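Local coordinates for RE68036p (Drosophila melanogaster, PDB 1SQH), which is of unproven function but probably acts as a GNAT-type acyltransferase, perhaps one that transfers acyl groups to glycine, at residues Glu17-Leu22 against Asn41-Asp46; Asp23-Lys28 against Gly80-Leu85; Ser172-Arg177 against Arg246-Leu251. All blocks are in the same frame, centred on the assembly; numbering follows the deposited sequence.

Contact 1 of 3, residues Glu17-Leu22 against Asn41-Asp46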
loop_
_atom_site.group_PDB
_atom_site.type_symbol
_atom_site.label_atom_id
_atom_site.label_comp_id
_atom_site.label_asym_id
_atom_site.label_seq_id
_atom_site.Cartn_x
_atom_site.Cartn_y
_atom_site.Cartn_z
ATOM N N GLU A 17 -11.503 -9.181 -15.853
ATOM C CA GLU A 17 -10.114 -9.347 -16.242
ATOM C C GLU A 17 -9.162 -9.138 -15.074
ATOM O O GLU A 17 -8.144 -9.836 -14.958
ATOM C CB GLU A 17 -9.779 -8.381 -17.377
ATOM C CG GLU A 17 -10.145 -8.918 -18.742
ATOM C CD GLU A 17 -10.019 -7.867 -19.823
ATOM O OE1 GLU A 17 -9.680 -8.239 -20.968
ATOM O OE2 GLU A 17 -10.274 -6.675 -19.525
ATOM N N VAL A 18 -9.487 -8.180 -14.209
ATOM C CA VAL A 18 -8.653 -7.909 -13.041
ATOM C C VAL A 18 -8.693 -9.179 -12.208
ATOM O O VAL A 18 -7.666 -9.661 -11.748
ATOM C CB VAL A 18 -9.196 -6.719 -12.213
ATOM C CG1 VAL A 18 -8.231 -6.366 -11.086
ATOM C CG2 VAL A 18 -9.383 -5.518 -13.120
ATOM N N ASP A 19 -9.888 -9.729 -12.035
ATOM C CA ASP A 19 -10.031 -10.953 -11.273
ATOM C C ASP A 19 -9.107 -12.035 -11.823
ATOM O O ASP A 19 -8.451 -12.746 -11.054
ATOM C CB ASP A 19 -11.491 -11.409 -11.284
ATOM C CG ASP A 19 -12.320 -10.705 -10.218
ATOM O OD1 ASP A 19 -13.534 -10.520 -10.442
ATOM O OD2 ASP A 19 -11.760 -10.342 -9.152
ATOM N N GLU A 20 -9.030 -12.151 -13.148
ATOM C CA GLU A 20 -8.150 -13.147 -13.758
ATOM C C GLU A 20 -6.702 -12.777 -13.464
ATOM O O GLU A 20 -5.869 -13.637 -13.207
ATOM C CB GLU A 20 -8.344 -13.201 -15.274
ATOM C CG GLU A 20 -9.576 -13.943 -15.736
ATOM C CD GLU A 20 -9.629 -14.056 -17.250
ATOM O OE1 GLU A 20 -10.404 -13.298 -17.882
ATOM O OE2 GLU A 20 -8.887 -14.899 -17.811
ATOM N N LEU A 21 -6.408 -11.482 -13.528
ATOM C CA LEU A 21 -5.058 -11.004 -13.255
ATOM C C LEU A 21 -4.667 -11.404 -11.831
ATOM O O LEU A 21 -3.530 -11.809 -11.574
ATOM C CB LEU A 21 -5.008 -9.489 -13.395
ATOM C CG LEU A 21 -3.630 -8.839 -13.271
ATOM C CD1 LEU A 21 -2.681 -9.375 -14.358
ATOM C CD2 LEU A 21 -3.802 -7.328 -13.380
ATOM N N LEU A 22 -5.624 -11.273 -10.915
ATOM C CA LEU A 22 -5.428 -11.615 -9.513
ATOM C C LEU A 22 -5.081 -13.099 -9.326
ATOM O O LEU A 22 -4.150 -13.428 -8.588
ATOM C CB LEU A 22 -6.692 -11.275 -8.716
ATOM C CG LEU A 22 -6.816 -11.784 -7.271
ATOM C CD1 LEU A 22 -5.713 -11.206 -6.398
ATOM C CD2 LEU A 22 -8.172 -11.374 -6.713
ATOM N N ASN A 41 -6.179 -6.889 -2.420
ATOM C CA ASN A 41 -6.700 -5.777 -1.651
ATOM C C ASN A 41 -7.688 -4.909 -2.422
ATOM O O ASN A 41 -8.790 -4.621 -1.923
ATOM C CB ASN A 41 -5.558 -4.903 -1.138
ATOM C CG ASN A 41 -6.055 -3.739 -0.317
ATOM O OD1 ASN A 41 -6.437 -3.892 0.838
ATOM N ND2 ASN A 41 -6.079 -2.566 -0.924
ATOM N N GLN A 42 -7.306 -4.495 -3.632
ATOM C CA GLN A 42 -8.178 -3.640 -4.427
ATOM C C GLN A 42 -9.537 -4.278 -4.665
ATOM O O GLN A 42 -10.572 -3.648 -4.446
ATOM C CB GLN A 42 -7.538 -3.301 -5.768
ATOM C CG GLN A 42 -8.338 -2.254 -6.553
ATOM C CD GLN A 42 -8.568 -0.992 -5.730
ATOM O OE1 GLN A 42 -7.622 -0.273 -5.410
ATOM N NE2 GLN A 42 -9.821 -0.732 -5.367
ATOM N N ARG A 43 -9.541 -5.528 -5.114
ATOM C CA ARG A 43 -10.799 -6.209 -5.363
ATOM C C ARG A 43 -11.612 -6.356 -4.074
ATOM O O ARG A 43 -12.845 -6.357 -4.118
ATOM C CB ARG A 43 -10.547 -7.568 -6.014
ATOM C CG ARG A 43 -10.013 -7.428 -7.432
ATOM C CD ARG A 43 -10.986 -6.638 -8.313
ATOM N NE ARG A 43 -12.135 -7.447 -8.722
ATOM C CZ ARG A 43 -13.321 -6.949 -9.067
ATOM N NH1 ARG A 43 -13.525 -5.635 -9.045
ATOM N NH2 ARG A 43 -14.294 -7.765 -9.449
ATOM N N LYS A 44 -10.936 -6.476 -2.931
ATOM C CA LYS A 44 -11.656 -6.577 -1.667
ATOM C C LYS A 44 -12.428 -5.277 -1.462
ATOM O O LYS A 44 -13.626 -5.297 -1.136
ATOM C CB LYS A 44 -10.697 -6.782 -0.498
ATOM C CG LYS A 44 -11.408 -6.819 0.862
ATOM C CD LYS A 44 -10.460 -7.148 2.014
ATOM C CE LYS A 44 -9.410 -6.070 2.203
ATOM N NZ LYS A 44 -8.566 -6.349 3.396
ATOM N N TRP A 45 -11.736 -4.149 -1.664
ATOM C CA TRP A 45 -12.355 -2.835 -1.517
ATOM C C TRP A 45 -13.469 -2.644 -2.546
ATOM O O TRP A 45 -14.547 -2.133 -2.214
ATOM C CB TRP A 45 -11.325 -1.710 -1.692
ATOM C CG TRP A 45 -10.435 -1.477 -0.500
ATOM C CD1 TRP A 45 -10.663 -1.864 0.794
ATOM C CD2 TRP A 45 -9.196 -0.752 -0.489
ATOM N NE1 TRP A 45 -9.644 -1.426 1.606
ATOM C CE2 TRP A 45 -8.731 -0.742 0.846
ATOM C CE3 TRP A 45 -8.438 -0.107 -1.480
ATOM C CZ2 TRP A 45 -7.536 -0.109 1.218
ATOM C CZ3 TRP A 45 -7.251 0.524 -1.111
ATOM C CH2 TRP A 45 -6.813 0.516 0.231
ATOM N N ASP A 46 -13.199 -3.036 -3.792
ATOM C CA ASP A 46 -14.182 -2.910 -4.868
ATOM C C ASP A 46 -15.501 -3.533 -4.413
ATOM O O ASP A 46 -16.564 -2.931 -4.546
ATOM C CB ASP A 46 -13.707 -3.629 -6.143
ATOM C CG ASP A 46 -12.609 -2.866 -6.895
ATOM O OD1 ASP A 46 -12.345 -1.691 -6.570
ATOM O OD2 ASP A 46 -12.020 -3.446 -7.838
#
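R43 and D19 join two roughly antiparallel helices, 15-29 and 34-51, by a side-on salt bridge that belongs to a three-residue network, D19-R43-D46. The pair follows the first strand of the N-terminal half, as the two helices between the first and second strands do in a GNAT (acetyltransferase) fold. With the segment axes 10.8 Å apart, a long side chain is needed to span the gap, and arginine supplies both reach and several donors.

Among the charged contacts, R43 NE gives a nearly straight bond (169°) to D19 OD2 at 3.0 Å, while R43 NH2 reaches D19 OD1, also at 3.0 Å. One nitrogen thus serves each oxygen, yet the two groups are not coplanar: their planes lie 59° apart, and both oxygens are met from above the carboxylate plane. The bend at chi2 (-58°), followed by another at chi3, folds the R43 chain back so that NE and NH2 turn to D19 and NH1 to its own helix. There NH1 donates to D46 OD2 at 2.9 Å, one helical turn on. Held at three nitrogens, the guanidinium has its rotation fixed. A leucine in its place would probably leave the carboxylates of D19 and D46 without their shared positive mate and the two helices without their charged link.

The apolar contacts use the arginine's methylenes. V18 CG1 lies 3.9 Å from R43 CD, and L22 CD2 comes more loosely to R43 CG. Buried V18 suits the inner side, where it also packs on F68, whereas D19 lies at the partly exposed margin, where a charged carboxylate is tolerated and can meet R43.

D46 is positioned in turn by Q42, whose NE2 donates to D46 OD1 at 3.0 Å from above the carboxylate plane and also bonds L64 O.

Contact 2 of 3, residues Asp23-Lys28 against Gly80-Leu85; sequences DLYKVK and GTYVSL
The ring of Y25 meets G80 at its edge: G80 O lies near the ring plane, 3.5 Å from Y25 CE1, and receives the phenol's hydrogen bond. Y82 approaches the same phenol end, with CD2 4.2 Å from Y25 CZ. From the other partner's standpoint, Y25 OH sits at the edge of the Y82 ring, near its plane and 3.7 Å from CD2. Beyond the two segments, W98 packs edge-to-face with Y25.

The bond from Y25 OH to G80 O is short, 2.6 Å, and the donor stands above the carbonyl plane, 37° out of it. Tyrosine suits this place because its ring fills a buried apolar space while its hydroxyl satisfies a backbone carbonyl just beyond helix 76-79. With CG anti to its own carbonyl carbon (chi1 -85°), the ring projects from helix 15-29 across to that turn.

G80 fits for two reasons. Its phi of 63° is one that residues with a side chain adopt less readily, and a beta carbon here would come within about 3.1 Å of Y25 CE1, too near for comfort. The chain can therefore leave the helix and pass close by the edge of the ring. Y82 turns its own hydroxyl elsewhere, to S94 and H35, and offers Y25 its carbon edge.

Strand 82-87 lies between strands 67-71 and 91-96, and helix 15-29 packs over it; a helix laid on antiparallel neighbouring strands in this way is consistent with the layered arrangement of a GNAT-type alpha/beta domain.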
loop_
_atom_site.group_PDB
_atom_site.type_symbol
_atom_site.label_atom_id
_atom_site.label_comp_id
_atom_site.label_asym_id
_atom_site.label_seq_id
_atom_site.Cartn_x
_atom_site.Cartn_y
_atom_site.Cartn_z
ATOM N N ASP A 23 -5.817 -13.996 -9.982
ATOM C CA ASP A 23 -5.525 -15.422 -9.827
ATOM C C ASP A 23 -4.246 -15.834 -10.549
ATOM O O ASP A 23 -3.588 -16.800 -10.161
ATOM C CB ASP A 23 -6.679 -16.287 -10.321
ATOM C CG ASP A 23 -6.465 -17.754 -9.999
ATOM O OD1 ASP A 23 -6.467 -18.103 -8.800
ATOM O OD2 ASP A 23 -6.274 -18.558 -10.938
ATOM N N LEU A 24 -3.900 -15.111 -11.609
ATOM C CA LEU A 24 -2.678 -15.415 -12.335
ATOM C C LEU A 24 -1.503 -15.210 -11.404
ATOM O O LEU A 24 -0.593 -16.037 -11.343
ATOM C CB LEU A 24 -2.495 -14.493 -13.526
ATOM C CG LEU A 24 -3.168 -14.841 -14.835
ATOM C CD1 LEU A 24 -2.717 -13.808 -15.864
ATOM C CD2 LEU A 24 -2.784 -16.251 -15.273
ATOM N N TYR A 25 -1.512 -14.091 -10.691
ATOM C CA TYR A 25 -0.428 -13.831 -9.769
ATOM C C TYR A 25 -0.515 -14.818 -8.619
ATOM O O TYR A 25 0.511 -15.315 -8.146
ATOM C CB TYR A 25 -0.460 -12.384 -9.266
ATOM C CG TYR A 25 0.232 -11.419 -10.211
ATOM C CD1 TYR A 25 -0.378 -11.003 -11.397
ATOM C CD2 TYR A 25 1.528 -10.983 -9.956
ATOM C CE1 TYR A 25 0.298 -10.176 -12.310
ATOM C CE2 TYR A 25 2.207 -10.163 -10.855
ATOM C CZ TYR A 25 1.595 -9.764 -12.030
ATOM O OH TYR A 25 2.293 -8.976 -12.931
ATOM N N LYS A 26 -1.731 -15.136 -8.186
ATOM C CA LYS A 26 -1.891 -16.099 -7.097
ATOM C C LYS A 26 -1.227 -17.427 -7.468
ATOM O O LYS A 26 -0.457 -17.990 -6.688
ATOM C CB LYS A 26 -3.375 -16.327 -6.788
ATOM C CG LYS A 26 -3.626 -17.125 -5.504
ATOM C CD LYS A 26 -5.080 -17.003 -5.048
ATOM C CE LYS A 26 -5.337 -17.807 -3.780
ATOM N NZ LYS A 26 -6.723 -17.626 -3.261
ATOM N N VAL A 27 -1.509 -17.917 -8.670
ATOM C CA VAL A 27 -0.926 -19.180 -9.123
ATOM C C VAL A 27 0.585 -19.051 -9.344
ATOM O O VAL A 27 1.376 -19.837 -8.817
ATOM C CB VAL A 27 -1.579 -19.652 -10.456
ATOM C CG1 VAL A 27 -0.925 -20.953 -10.931
ATOM C CG2 VAL A 27 -3.078 -19.836 -10.271
ATOM N N LYS A 28 0.980 -18.049 -10.125
ATOM C CA LYS A 28 2.388 -17.819 -10.448
ATOM C C LYS A 28 3.354 -17.593 -9.282
ATOM O O LYS A 28 4.445 -18.178 -9.253
ATOM C CB LYS A 28 2.505 -16.631 -11.397
ATOM C CG LYS A 28 3.930 -16.305 -11.803
ATOM C CD LYS A 28 4.428 -17.309 -12.827
ATOM C CE LYS A 28 5.758 -16.888 -13.413
ATOM N NZ LYS A 28 6.195 -17.836 -14.484
ATOM N N GLY A 80 1.527 -11.545 -17.369
ATOM C CA GLY A 80 0.949 -10.824 -16.244
ATOM C C GLY A 80 1.221 -9.328 -16.303
ATOM O O GLY A 80 1.148 -8.632 -15.289
ATOM N N THR A 81 1.517 -8.832 -17.498
ATOM C CA THR A 81 1.834 -7.417 -17.695
ATOM C C THR A 81 0.676 -6.488 -17.334
ATOM O O THR A 81 -0.413 -6.570 -17.909
ATOM C CB THR A 81 2.282 -7.155 -19.168
ATOM O OG1 THR A 81 3.393 -8.004 -19.483
ATOM C CG2 THR A 81 2.715 -5.712 -19.359
ATOM N N TYR A 82 0.909 -5.598 -16.375
ATOM C CA TYR A 82 -0.137 -4.680 -15.976
ATOM C C TYR A 82 0.421 -3.359 -15.470
ATOM O O TYR A 82 1.592 -3.238 -15.101
ATOM C CB TYR A 82 -1.012 -5.315 -14.888
ATOM C CG TYR A 82 -0.557 -5.014 -13.480
ATOM C CD1 TYR A 82 -1.111 -3.958 -12.756
ATOM C CD2 TYR A 82 0.450 -5.764 -12.880
ATOM C CE1 TYR A 82 -0.676 -3.657 -11.469
ATOM C CE2 TYR A 82 0.894 -5.471 -11.585
ATOM C CZ TYR A 82 0.325 -4.417 -10.888
ATOM O OH TYR A 82 0.760 -4.139 -9.608
ATOM N N VAL A 83 -0.443 -2.363 -15.465
ATOM C CA VAL A 83 -0.092 -1.048 -14.977
ATOM C C VAL A 83 -1.379 -0.565 -14.357
ATOM O O VAL A 83 -2.441 -0.629 -14.991
ATOM C CB VAL A 83 0.328 -0.061 -16.122
ATOM C CG1 VAL A 83 0.566 1.334 -15.545
ATOM C CG2 VAL A 83 1.590 -0.557 -16.822
ATOM N N SER A 84 -1.287 -0.117 -13.112
ATOM C CA SER A 84 -2.450 0.409 -12.412
ATOM C C SER A 84 -2.246 1.901 -12.176
ATOM O O SER A 84 -1.110 2.376 -12.033
ATOM C CB SER A 84 -2.649 -0.307 -11.076
ATOM O OG SER A 84 -1.459 -0.282 -10.319
ATOM N N LEU A 85 -3.354 2.634 -12.168
ATOM C CA LEU A 85 -3.329 4.066 -11.935
ATOM C C LEU A 85 -4.253 4.365 -10.765
ATOM O O LEU A 85 -5.409 3.923 -10.750
ATOM C CB LEU A 85 -3.784 4.810 -13.190
ATOM C CG LEU A 85 -2.819 4.759 -14.386
ATOM C CD1 LEU A 85 -3.423 5.542 -15.560
ATOM C CD2 LEU A 85 -1.480 5.354 -13.999
#

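Contact 3 of 3, residues Ser172-Arg177 against Arg246-Leu251; sequences SEFEIR and RGLGGL
R246 reaches across to both E173 and F174. Its chain runs extended from CG to NE, which carries the guanidinium past the phenylalanine: CD rests at the edge of the F174 ring, 3.7 Å from CZ, and NH1 goes on to form a salt bridge with E173 OE2 at 3.1 Å. E173 bends at chi2 (86°), bringing its carboxylate to the edge of the guanidinium. Arginine suits this outer position, its methylenes lying against the ring while its charge meets glutamate.

G247 follows at the N-cap, with a phi of 72° that a residue with a beta carbon would find less easy. Its carbonyl accepts the bond from L251 N that opens helix 248-263.

L248, one residue on, turns inward. Its CD1 sits over one face of F174, 4.2 Å from the ring centroid and only 14° off the normal, a CH-pi contact. E173 CB lies over the opposite face, so the ring is sandwiched between aliphatic carbons. L248 also packs on L170, as befits a buried leucine.

This joins edge strand 174-177 of the four-stranded sheet to the start of the helix after strand 234-239. In GNAT enzymes the turn and helix start, with a G-x-G sequence (here G247-L248-G249), typically bind the pyrophosphate of acyl-CoA, a role this one probably shares.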
loop_
_atom_site.group_PDB
_atom_site.type_symbol
_atom_site.label_atom_id
_atom_site.label_comp_id
_atom_site.label_asym_id
_atom_site.label_seq_id
_atom_site.Cartn_x
_atom_site.Cartn_y
_atom_site.Cartn_z
ATOM N N SER A 172 -2.559 -0.065 32.124
ATOM C CA SER A 172 -3.747 0.579 32.690
ATOM C C SER A 172 -3.956 2.009 32.210
ATOM O O SER A 172 -5.095 2.445 32.010
ATOM C CB SER A 172 -3.668 0.582 34.221
ATOM O OG SER A 172 -3.738 -0.733 34.748
ATOM N N GLU A 173 -2.860 2.739 32.029
ATOM C CA GLU A 173 -2.952 4.125 31.586
ATOM C C GLU A 173 -3.665 4.270 30.242
ATOM O O GLU A 173 -4.171 5.348 29.920
ATOM C CB GLU A 173 -1.555 4.750 31.459
ATOM C CG GLU A 173 -0.617 4.565 32.656
ATOM C CD GLU A 173 0.151 3.247 32.611
ATOM O OE1 GLU A 173 -0.416 2.202 33.010
ATOM O OE2 GLU A 173 1.325 3.261 32.163
ATOM N N PHE A 174 -3.729 3.186 29.470
ATOM C CA PHE A 174 -4.341 3.240 28.144
ATOM C C PHE A 174 -5.516 2.317 27.831
ATOM O O PHE A 174 -5.772 1.338 28.532
ATOM C CB PHE A 174 -3.259 2.990 27.105
ATOM C CG PHE A 174 -2.044 3.837 27.292
ATOM C CD1 PHE A 174 -2.042 5.169 26.890
ATOM C CD2 PHE A 174 -0.899 3.304 27.877
ATOM C CE1 PHE A 174 -0.914 5.966 27.063
ATOM C CE2 PHE A 174 0.238 4.084 28.059
ATOM C CZ PHE A 174 0.233 5.421 27.652
ATOM N N GLU A 175 -6.208 2.656 26.743
ATOM C CA GLU A 175 -7.344 1.897 26.218
ATOM C C GLU A 175 -7.150 1.707 24.708
ATOM O O GLU A 175 -6.522 2.542 24.042
ATOM C CB GLU A 175 -8.660 2.640 26.451
ATOM C CG GLU A 175 -9.283 2.438 27.818
ATOM C CD GLU A 175 -10.697 2.983 27.880
ATOM O OE1 GLU A 175 -10.873 4.196 27.628
ATOM O OE2 GLU A 175 -11.631 2.202 28.172
ATOM N N ILE A 176 -7.685 0.615 24.170
ATOM C CA ILE A 176 -7.565 0.347 22.739
ATOM C C ILE A 176 -8.943 0.333 22.109
ATOM O O ILE A 176 -9.893 -0.176 22.704
ATOM C CB ILE A 176 -6.914 -1.031 22.436
ATOM C CG1 ILE A 176 -7.810 -2.166 22.938
ATOM C CG2 ILE A 176 -5.547 -1.115 23.063
ATOM C CD1 ILE A 176 -8.038 -2.184 24.448
ATOM N N ARG A 177 -9.046 0.888 20.906
ATOM C CA ARG A 177 -10.311 0.919 20.182
ATOM C C ARG A 177 -10.034 1.156 18.711
ATOM O O ARG A 177 -8.950 1.608 18.345
ATOM C CB ARG A 177 -11.204 2.046 20.704
ATOM C CG ARG A 177 -10.666 3.438 20.411
ATOM C CD ARG A 177 -11.647 4.528 20.850
ATOM N NE ARG A 177 -11.099 5.871 20.665
ATOM C CZ ARG A 177 -10.959 6.481 19.490
ATOM N NH1 ARG A 177 -11.340 5.872 18.372
ATOM N NH2 ARG A 177 -10.408 7.692 19.429
ATOM N N ARG A 246 6.907 2.488 25.818
ATOM C CA ARG A 246 5.934 1.899 26.720
ATOM C C ARG A 246 5.480 0.574 26.096
ATOM O O ARG A 246 4.522 -0.057 26.550
ATOM C CB ARG A 246 4.755 2.853 26.918
ATOM C CG ARG A 246 5.111 4.095 27.722
ATOM C CD ARG A 246 3.951 5.074 27.763
ATOM N NE ARG A 246 4.177 6.177 28.690
ATOM C CZ ARG A 246 3.829 6.146 29.972
ATOM N NH1 ARG A 246 3.236 5.063 30.474
ATOM N NH2 ARG A 246 4.065 7.194 30.755
ATOM N N GLY A 247 6.195 0.168 25.048
ATOM C CA GLY A 247 5.891 -1.067 24.340
ATOM C C GLY A 247 4.619 -1.015 23.501
ATOM O O GLY A 247 4.126 -2.049 23.055
ATOM N N LEU A 248 4.089 0.184 23.275
ATOM C CA LEU A 248 2.859 0.333 22.501
ATOM C C LEU A 248 3.054 0.047 21.012
ATOM O O LEU A 248 2.172 -0.503 20.353
ATOM C CB LEU A 248 2.289 1.746 22.694
ATOM C CG LEU A 248 1.880 2.130 24.125
ATOM C CD1 LEU A 248 1.424 3.584 24.158
ATOM C CD2 LEU A 248 0.757 1.208 24.615
ATOM N N GLY A 249 4.211 0.421 20.482
ATOM C CA GLY A 249 4.472 0.189 19.074
ATOM C C GLY A 249 4.370 -1.278 18.727
ATOM O O GLY A 249 3.725 -1.647 17.744
ATOM N N GLY A 250 5.005 -2.117 19.540
ATOM C CA GLY A 250 4.968 -3.546 19.302
ATOM C C GLY A 250 3.589 -4.119 19.585
ATOM O O GLY A 250 3.174 -5.105 18.969
ATOM N N LEU A 251 2.873 -3.498 20.517
ATOM C CA LEU A 251 1.537 -3.961 20.868
ATOM C C LEU A 251 0.588 -3.737 19.691
ATOM O O LEU A 251 -0.160 -4.640 19.308
ATOM C CB LEU A 251 1.030 -3.229 22.122
ATOM C CG LEU A 251 -0.254 -3.787 22.744
ATOM C CD1 LEU A 251 -0.297 -3.455 24.221
ATOM C CD2 LEU A 251 -1.460 -3.227 22.029
#

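Overall arrangement
Contacts 1 and 2 share helix 15-29 and touch, L21 CD2 lying 3.8 Å from Y82 CB. Together they tie the helix to its partner helix 34-51 and to strand 82-87 in the N-terminal half. The touching residues of contact 2 are all buried, and it relies on one neutral hydrogen bond and aromatic packing; contact 1, only partly buried, can afford a charged network. Contact 3 stands apart, about 17 Å from contact 1 and about 27 Å from contact 2 between nearest atoms. There a surface ion pair borders an apolar ring-and-leucine pairing, binding an edge strand to a helix start. The chemistry thus follows burial: neutral where enclosed, ionic where partly open.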